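Local coordinates for protein glycerol-3-phosphate dehydrogenase [NAD(+)] 1 (Saccharomyces cerevisiae, PDB 4FGW) that interconverts dihydroxyacetone phosphate and sn-glycerol 3-phosphate with NADH/NAD(+), supporting the glycerol production that protects yeast cells from hyperosmotic stress, at residues S42-E55 against N92-L105. Numbering follows the deposited sequence.
Sequences SGNWGTTIAKVVAE and NVKYLPGITLPDNL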
ATOM      1  N   SER A  42     -13.272  27.042  -8.884  1.00 70.49           N
ATOM      2  CA  SER A  42     -14.596  27.252  -8.258  1.00 71.70           C
ATOM      3  C   SER A  42     -15.514  26.050  -7.971  1.00 74.04           C
ATOM      4  O   SER A  42     -16.515  26.212  -7.270  1.00 75.45           O
ATOM      5  CB  SER A  42     -15.363  28.406  -8.901  1.00 78.70           C
ATOM      6  OG  SER A  42     -15.889  28.079 -10.176  1.00 88.16           O
ATOM      7  N   GLY A  43     -15.169  24.866  -8.466  1.00 68.07           N
ATOM      8  CA  GLY A  43     -15.943  23.655  -8.201  1.00 66.31           C
ATOM      9  C   GLY A  43     -15.653  23.069  -6.828  1.00 67.63           C
ATOM     10  O   GLY A  43     -15.250  23.793  -5.912  1.00 67.64           O
ATOM     11  N   ASN A  44     -15.868  21.769  -6.687  1.00 60.91           N
ATOM     12  CA  ASN A  44     -15.534  20.975  -5.499  1.00 58.48           C
ATOM     13  C   ASN A  44     -14.146  21.232  -4.951  1.00 60.41           C
ATOM     14  O   ASN A  44     -13.941  21.811  -3.915  1.00 59.60           O
ATOM     15  CB  ASN A  44     -15.550  19.513  -5.918  1.00 57.14           C
ATOM     16  CG  ASN A  44     -16.520  18.713  -5.158  1.00 80.77           C
ATOM     17  OD1 ASN A  44     -16.891  17.630  -5.552  1.00 69.14           O
ATOM     18  ND2 ASN A  44     -16.957  19.244  -4.060  1.00 80.84           N
ATOM     19  N   TRP A  45     -13.197  20.733  -5.707  1.00 55.23           N
ATOM     20  CA  TRP A  45     -11.777  20.783  -5.431  1.00 54.00           C
ATOM     21  C   TRP A  45     -11.214  22.193  -5.512  1.00 59.14           C
ATOM     22  O   TRP A  45     -10.373  22.558  -4.689  1.00 59.40           O
ATOM     23  CB  TRP A  45     -11.042  19.781  -6.345  1.00 51.61           C
ATOM     24  CG  TRP A  45      -9.654  19.359  -5.929  1.00 50.99           C
ATOM     25  CD1 TRP A  45      -8.640  18.993  -6.766  1.00 53.50           C
ATOM     26  CD2 TRP A  45      -9.155  19.172  -4.593  1.00 49.50           C
ATOM     27  NE1 TRP A  45      -7.536  18.610  -6.038  1.00 51.70           N
ATOM     28  CE2 TRP A  45      -7.824  18.709  -4.704  1.00 52.27           C
ATOM     29  CE3 TRP A  45      -9.693  19.373  -3.310  1.00 51.02           C
ATOM     30  CZ2 TRP A  45      -7.029  18.442  -3.587  1.00 50.55           C
ATOM     31  CZ3 TRP A  45      -8.913  19.082  -2.202  1.00 51.33           C
ATOM     32  CH2 TRP A  45      -7.603  18.611  -2.346  1.00 50.81           C
ATOM     33  N   GLY A  46     -11.716  22.976  -6.465  1.00 56.83           N
ATOM     34  CA  GLY A  46     -11.335  24.366  -6.685  1.00 58.17           C
ATOM     35  C   GLY A  46     -11.584  25.269  -5.494  1.00 62.63           C
ATOM     36  O   GLY A  46     -10.681  26.010  -5.094  1.00 62.57           O
ATOM     37  N   THR A  47     -12.809  25.208  -4.918  1.00 59.94           N
ATOM     38  CA  THR A  47     -13.211  26.009  -3.749  1.00 61.59           C
ATOM     39  C   THR A  47     -12.436  25.567  -2.508  1.00 63.57           C
ATOM     40  O   THR A  47     -12.002  26.410  -1.720  1.00 64.40           O
ATOM     41  CB  THR A  47     -14.732  25.947  -3.532  1.00 68.10           C
ATOM     42  OG1 THR A  47     -15.391  26.161  -4.772  1.00 66.28           O
ATOM     43  CG2 THR A  47     -15.227  26.957  -2.512  1.00 69.01           C
ATOM     44  N   THR A  48     -12.266  24.242  -2.348  1.00 57.93           N
ATOM     45  CA  THR A  48     -11.547  23.624  -1.242  1.00 55.86           C
ATOM     46  C   THR A  48     -10.077  24.061  -1.242  1.00 59.36           C
ATOM     47  O   THR A  48      -9.596  24.545  -0.219  1.00 59.51           O
ATOM     48  CB  THR A  48     -11.740  22.098  -1.268  1.00 60.67           C
ATOM     49  OG1 THR A  48     -13.138  21.798  -1.301  1.00 59.44           O
ATOM     50  CG2 THR A  48     -11.107  21.418  -0.077  1.00 57.21           C
ATOM     51  N   ILE A  49      -9.385  23.934  -2.391  1.00 55.93           N
ATOM     52  CA  ILE A  49      -7.988  24.342  -2.493  1.00 56.95           C
ATOM     53  C   ILE A  49      -7.789  25.846  -2.283  1.00 63.62           C
ATOM     54  O   ILE A  49      -6.789  26.251  -1.691  1.00 64.37           O
ATOM     55  CB  ILE A  49      -7.245  23.720  -3.714  1.00 59.69           C
ATOM     56  CG1 ILE A  49      -5.866  23.167  -3.310  1.00 59.22           C
ATOM     57  CG2 ILE A  49      -7.139  24.669  -4.904  1.00 63.77           C
ATOM     58  CD1 ILE A  49      -5.887  21.804  -2.624  1.00 57.95           C
ATOM     59  N   ALA A  50      -8.786  26.654  -2.699  1.00 61.64           N
ATOM     60  CA  ALA A  50      -8.812  28.107  -2.545  1.00 63.80           C
ATOM     61  C   ALA A  50      -8.987  28.506  -1.074  1.00 67.15           C
ATOM     62  O   ALA A  50      -8.461  29.539  -0.660  1.00 68.60           O
ATOM     63  CB  ALA A  50      -9.926  28.690  -3.386  1.00 66.70           C
ATOM     64  N   LYS A  51      -9.710  27.674  -0.286  1.00 61.96           N
ATOM     65  CA  LYS A  51      -9.936  27.856   1.153  1.00 62.49           C
ATOM     66  C   LYS A  51      -8.615  27.590   1.896  1.00 65.33           C
ATOM     67  O   LYS A  51      -8.250  28.361   2.788  1.00 67.52           O
ATOM     68  CB  LYS A  51     -11.051  26.908   1.642  1.00 63.34           C
ATOM     69  CG  LYS A  51     -11.344  26.969   3.141  1.00 68.71           C
ATOM     70  CD  LYS A  51     -12.325  25.884   3.557  1.00 69.10           C
ATOM     71  CE  LYS A  51     -12.593  25.859   5.041  1.00 69.76           C
ATOM     72  NZ  LYS A  51     -11.529  25.151   5.795  1.00 69.46           N
ATOM     73  N   VAL A  52      -7.902  26.507   1.501  1.00 57.80           N
ATOM     74  CA  VAL A  52      -6.599  26.072   2.022  1.00 55.92           C
ATOM     75  C   VAL A  52      -5.554  27.196   1.800  1.00 64.38           C
ATOM     76  O   VAL A  52      -4.840  27.578   2.736  1.00 65.77           O
ATOM     77  CB  VAL A  52      -6.190  24.726   1.352  1.00 55.38           C
ATOM     78  CG1 VAL A  52      -4.701  24.420   1.515  1.00 53.59           C
ATOM     79  CG2 VAL A  52      -7.042  23.570   1.872  1.00 53.40           C
ATOM     80  N   VAL A  53      -5.510  27.736   0.565  1.00 61.96           N
ATOM     81  CA  VAL A  53      -4.613  28.809   0.134  1.00 64.14           C
ATOM     82  C   VAL A  53      -4.924  30.140   0.858  1.00 72.15           C
ATOM     83  O   VAL A  53      -3.990  30.777   1.351  1.00 74.19           O
ATOM     84  CB  VAL A  53      -4.578  28.905  -1.416  1.00 68.11           C
ATOM     85  CG1 VAL A  53      -4.032  30.242  -1.900  1.00 71.84           C
ATOM     86  CG2 VAL A  53      -3.772  27.752  -2.012  1.00 64.88           C
ATOM     87  N   ALA A  54      -6.220  30.520   0.981  1.00 70.02           N
ATOM     88  CA  ALA A  54      -6.640  31.745   1.682  1.00 74.10           C
ATOM     89  C   ALA A  54      -6.285  31.730   3.173  1.00 78.74           C
ATOM     90  O   ALA A  54      -5.943  32.778   3.733  1.00 82.49           O
ATOM     91  CB  ALA A  54      -8.130  31.999   1.491  1.00 76.13           C
ATOM     92  N   GLU A  55      -6.355  30.544   3.803  1.00 71.89           N
ATOM     93  CA  GLU A  55      -6.006  30.323   5.207  1.00 72.44           C
ATOM     94  C   GLU A  55      -4.510  30.572   5.425  1.00 77.21           C
ATOM     95  O   GLU A  55      -4.129  31.205   6.413  1.00 79.51           O
ATOM     96  CB  GLU A  55      -6.360  28.885   5.628  1.00 70.25           C
ATOM     97  CG  GLU A  55      -7.819  28.690   6.008  1.00 78.45           C
ATOM     98  CD  GLU A  55      -8.284  27.249   6.102  1.00 83.66           C
ATOM     99  OE1 GLU A  55      -7.429  26.348   6.253  1.00 66.19           O
ATOM    100  OE2 GLU A  55      -9.512  27.021   6.030  1.00 72.29           O
ATOM    101  N   ASN A  92     -19.952  28.567  -1.042  1.00 82.07           N
ATOM    102  CA  ASN A  92     -20.198  28.168  -2.430  1.00 80.83           C
ATOM    103  C   ASN A  92     -21.399  27.226  -2.355  1.00 84.82           C
ATOM    104  O   ASN A  92     -21.250  25.998  -2.384  1.00 81.37           O
ATOM    105  CB  ASN A  92     -18.972  27.490  -3.058  1.00 76.51           C
ATOM    106  CG  ASN A  92     -19.063  27.285  -4.562  1.00 92.11           C
ATOM    107  OD1 ASN A  92     -20.136  27.089  -5.151  1.00 85.85           O
ATOM    108  ND2 ASN A  92     -17.920  27.297  -5.221  1.00 79.75           N
ATOM    109  N   VAL A  93     -22.589  27.831  -2.204  1.00 85.31           N
ATOM    110  CA  VAL A  93     -23.894  27.195  -2.030  1.00 86.60           C
ATOM    111  C   VAL A  93     -24.208  26.024  -2.971  1.00 87.74           C
ATOM    112  O   VAL A  93     -24.896  25.093  -2.555  1.00 87.72           O
ATOM    113  CB  VAL A  93     -25.029  28.260  -1.893  1.00 95.97           C
ATOM    114  CG1 VAL A  93     -25.930  28.335  -3.127  1.00 97.82           C
ATOM    115  CG2 VAL A  93     -25.846  28.033  -0.629  1.00 97.95           C
ATOM    116  N   LYS A  94     -23.674  26.053  -4.210  1.00 82.32           N
ATOM    117  CA  LYS A  94     -23.907  25.016  -5.213  1.00 80.43           C
ATOM    118  C   LYS A  94     -22.855  23.903  -5.211  1.00 80.82           C
ATOM    119  O   LYS A  94     -23.224  22.729  -5.214  1.00 79.69           O
ATOM    120  CB  LYS A  94     -24.046  25.638  -6.619  1.00 83.78           C
ATOM    121  CG  LYS A  94     -24.594  24.673  -7.666  1.00 90.58           C
ATOM    122  CD  LYS A  94     -24.732  25.309  -9.034  1.00 99.96           C
ATOM    123  CE  LYS A  94     -25.095  24.281 -10.073  1.00108.06           C
ATOM    124  NZ  LYS A  94     -25.221  24.880 -11.427  1.00118.91           N
ATOM    125  N   TYR A  95     -21.555  24.266  -5.235  1.00 75.23           N
ATOM    126  CA  TYR A  95     -20.456  23.307  -5.345  1.00 71.30           C
ATOM    127  C   TYR A  95     -19.804  22.812  -4.055  1.00 72.86           C
ATOM    128  O   TYR A  95     -19.198  21.741  -4.067  1.00 70.46           O
ATOM    129  CB  TYR A  95     -19.429  23.760  -6.400  1.00 71.81           C
ATOM    130  CG  TYR A  95     -20.056  24.012  -7.756  1.00 75.75           C
ATOM    131  CD1 TYR A  95     -20.429  25.296  -8.147  1.00 81.14           C
ATOM    132  CD2 TYR A  95     -20.318  22.961  -8.631  1.00 75.70           C
ATOM    133  CE1 TYR A  95     -21.039  25.529  -9.380  1.00 84.37           C
ATOM    134  CE2 TYR A  95     -20.928  23.182  -9.867  1.00 79.36           C
ATOM    135  CZ  TYR A  95     -21.284  24.468 -10.239  1.00 89.50           C
ATOM    136  OH  TYR A  95     -21.875  24.685 -11.460  1.00 92.88           O
ATOM    137  N   LEU A  96     -19.935  23.565  -2.948  1.00 70.24           N
ATOM    138  CA  LEU A  96     -19.379  23.184  -1.643  1.00 67.60           C
ATOM    139  C   LEU A  96     -20.313  23.689  -0.507  1.00 75.01           C
ATOM    140  O   LEU A  96     -19.950  24.616   0.224  1.00 76.31           O
ATOM    141  CB  LEU A  96     -17.934  23.713  -1.508  1.00 65.64           C
ATOM    142  CG  LEU A  96     -17.029  23.060  -0.459  1.00 67.43           C
ATOM    143  CD1 LEU A  96     -16.549  21.680  -0.911  1.00 63.60           C
ATOM    144  CD2 LEU A  96     -15.832  23.939  -0.174  1.00 69.00           C
ATOM    145  N   PRO A  97     -21.543  23.119  -0.371  1.00 73.26           N
ATOM    146  CA  PRO A  97     -22.474  23.621   0.663  1.00 76.54           C
ATOM    147  C   PRO A  97     -22.086  23.320   2.113  1.00 79.26           C
ATOM    148  O   PRO A  97     -21.516  22.264   2.405  1.00 76.14           O
ATOM    149  CB  PRO A  97     -23.805  22.976   0.278  1.00 79.94           C
ATOM    150  CG  PRO A  97     -23.405  21.695  -0.398  1.00 80.60           C
ATOM    151  CD  PRO A  97     -22.157  22.025  -1.160  1.00 73.52           C
ATOM    152  N   GLY A  98     -22.399  24.269   2.996  1.00 78.08           N
ATOM    153  CA  GLY A  98     -22.140  24.184   4.430  1.00 77.82           C
ATOM    154  C   GLY A  98     -20.729  24.522   4.870  1.00 78.85           C
ATOM    155  O   GLY A  98     -20.435  24.472   6.067  1.00 79.09           O
ATOM    156  N   ILE A  99     -19.842  24.863   3.916  1.00 72.71           N
ATOM    157  CA  ILE A  99     -18.444  25.182   4.214  1.00 70.33           C
ATOM    158  C   ILE A  99     -18.199  26.677   4.225  1.00 77.68           C
ATOM    159  O   ILE A  99     -18.280  27.328   3.184  1.00 77.32           O
ATOM    160  CB  ILE A  99     -17.438  24.389   3.320  1.00 68.61           C
ATOM    161  CG1 ILE A  99     -17.561  22.848   3.519  1.00 65.53           C
ATOM    162  CG2 ILE A  99     -15.982  24.883   3.483  1.00 67.87           C
ATOM    163  CD1 ILE A  99     -17.199  22.259   4.947  1.00 66.21           C
ATOM    164  N   THR A 100     -17.880  27.211   5.413  1.00 77.95           N
ATOM    165  CA  THR A 100     -17.594  28.631   5.618  1.00 81.90           C
ATOM    166  C   THR A 100     -16.208  28.940   5.050  1.00 84.88           C
ATOM    167  O   THR A 100     -15.226  28.291   5.415  1.00 81.35           O
ATOM    168  CB  THR A 100     -17.757  29.020   7.102  1.00 91.93           C
ATOM    169  OG1 THR A 100     -19.001  28.515   7.589  1.00 94.18           O
ATOM    170  CG2 THR A 100     -17.699  30.526   7.325  1.00 93.57           C
ATOM    171  N   LEU A 101     -16.151  29.908   4.126  1.00 83.86           N
ATOM    172  CA  LEU A 101     -14.911  30.338   3.478  1.00 82.79           C
ATOM    173  C   LEU A 101     -14.289  31.510   4.264  1.00 90.94           C
ATOM    174  O   LEU A 101     -15.047  32.297   4.837  1.00 94.60           O
ATOM    175  CB  LEU A 101     -15.150  30.669   1.992  1.00 82.78           C
ATOM    176  CG  LEU A 101     -15.750  29.532   1.138  1.00 84.40           C
ATOM    177  CD1 LEU A 101     -16.290  30.058  -0.174  1.00 85.95           C
ATOM    178  CD2 LEU A 101     -14.748  28.406   0.906  1.00 81.64           C
ATOM    179  N   PRO A 102     -12.931  31.590   4.368  1.00 86.43           N
ATOM    180  CA  PRO A 102     -12.288  32.620   5.219  1.00 89.60           C
ATOM    181  C   PRO A 102     -12.875  34.036   5.356  1.00 98.95           C
ATOM    182  O   PRO A 102     -13.656  34.285   6.282  1.00101.87           O
ATOM    183  CB  PRO A 102     -10.824  32.594   4.767  1.00 89.23           C
ATOM    184  CG  PRO A 102     -10.606  31.204   4.317  1.00 88.51           C
ATOM    185  CD  PRO A 102     -11.918  30.680   3.785  1.00 83.20           C
ATOM    186  N   ASP A 103     -12.450  34.966   4.481  1.00 96.38           N
ATOM    187  CA  ASP A 103     -12.831  36.389   4.429  1.00100.73           C
ATOM    188  C   ASP A 103     -12.077  36.984   3.248  1.00102.95           C
ATOM    189  O   ASP A 103     -12.633  37.779   2.486  1.00104.43           O
ATOM    190  CB  ASP A 103     -12.407  37.129   5.721  1.00106.34           C
ATOM    191  CG  ASP A 103     -13.535  37.801   6.478  1.00122.96           C
ATOM    192  OD1 ASP A 103     -13.401  39.001   6.796  1.00129.39           O
ATOM    193  OD2 ASP A 103     -14.532  37.117   6.793  1.00128.21           O
ATOM    194  N   ASN A 104     -10.863  36.478   3.065  1.00 96.09           N
ATOM    195  CA  ASN A 104      -9.947  36.912   2.033  1.00 95.32           C
ATOM    196  C   ASN A 104     -10.013  36.113   0.758  1.00 95.34           C
ATOM    197  O   ASN A 104      -9.229  36.310  -0.151  1.00 94.86           O
ATOM    198  CB  ASN A 104      -8.530  36.861   2.567  1.00 94.55           C
ATOM    199  CG  ASN A 104      -8.290  35.682   3.469  1.00104.57           C
ATOM    200  OD1 ASN A 104      -9.177  35.227   4.162  1.00 95.29           O
ATOM    201  ND2 ASN A 104      -7.079  35.190   3.462  1.00 92.67           N
ATOM    202  N   LEU A 105     -10.942  35.183   0.712  1.00 89.18           N
ATOM    203  CA  LEU A 105     -11.202  34.397  -0.489  1.00 86.27           C
ATOM    204  C   LEU A 105     -12.296  35.101  -1.289  1.00 93.26           C
ATOM    205  O   LEU A 105     -13.479  35.009  -0.949  1.00 94.97           O
ATOM    206  CB  LEU A 105     -11.578  32.942  -0.143  1.00 82.71           C
ATOM    207  CG  LEU A 105     -11.915  31.978  -1.299  1.00 84.64           C
ATOM    208  CD1 LEU A 105     -10.872  32.037  -2.418  1.00 84.06           C
ATOM    209  CD2 LEU A 105     -12.061  30.554  -0.790  1.00 81.93           C
TER
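The Tyr95 ring lies obliquely against Ser42 O and Gly43 CA, while Lys94 CG covers one of its faces off-centre and Glu75 holds its hydroxyl. Ser42 and Gly43 belong to the glycine-rich turn of the Rossmann fold, a probable NAD(+) site, and the loop 92-105 wraps along the helix 44-59 that follows. The amide of Asn92 reaches this turn with its CG anti to the backbone N (chi1 -169°): ND2 makes weak, bent bonds to Ser42 O (2.7 Å) and Thr47 OG1 (2.8 Å), whereas OD1 accepts from Tyr95 N, which sits above the plane of the Asn92 side-chain carbonyl, in an Asx motif. Thr47 OG1 in turn donates to Gly43 O, at the N-cap, which also receives Thr47 N. Thr47 CG2 touches both Leu96 CD2 and Leu101 CD2, the latter 3.7 Å from it, and Leu96 crosses Thr48 at about a right angle.

Farther along, the Lys51 chain runs past Ile99 CG2 and Pro102 CD, bending at its last torsion (-81°) to place NZ on the syn lone pair of Glu55 OE2; Glu191 is a second carboxylate partner, and Tyr226 OH and Arg224 hold Glu55 OE1. Ala50 CB packs on Leu105 CD1 (3.6 Å), and Ala54 CB meets Pro102 CG (3.8 Å). Asn104 ND2, also bonded to Pro66 O, donates to Ala54 O at 2.7 Å, tilted 33° from the carbonyl plane.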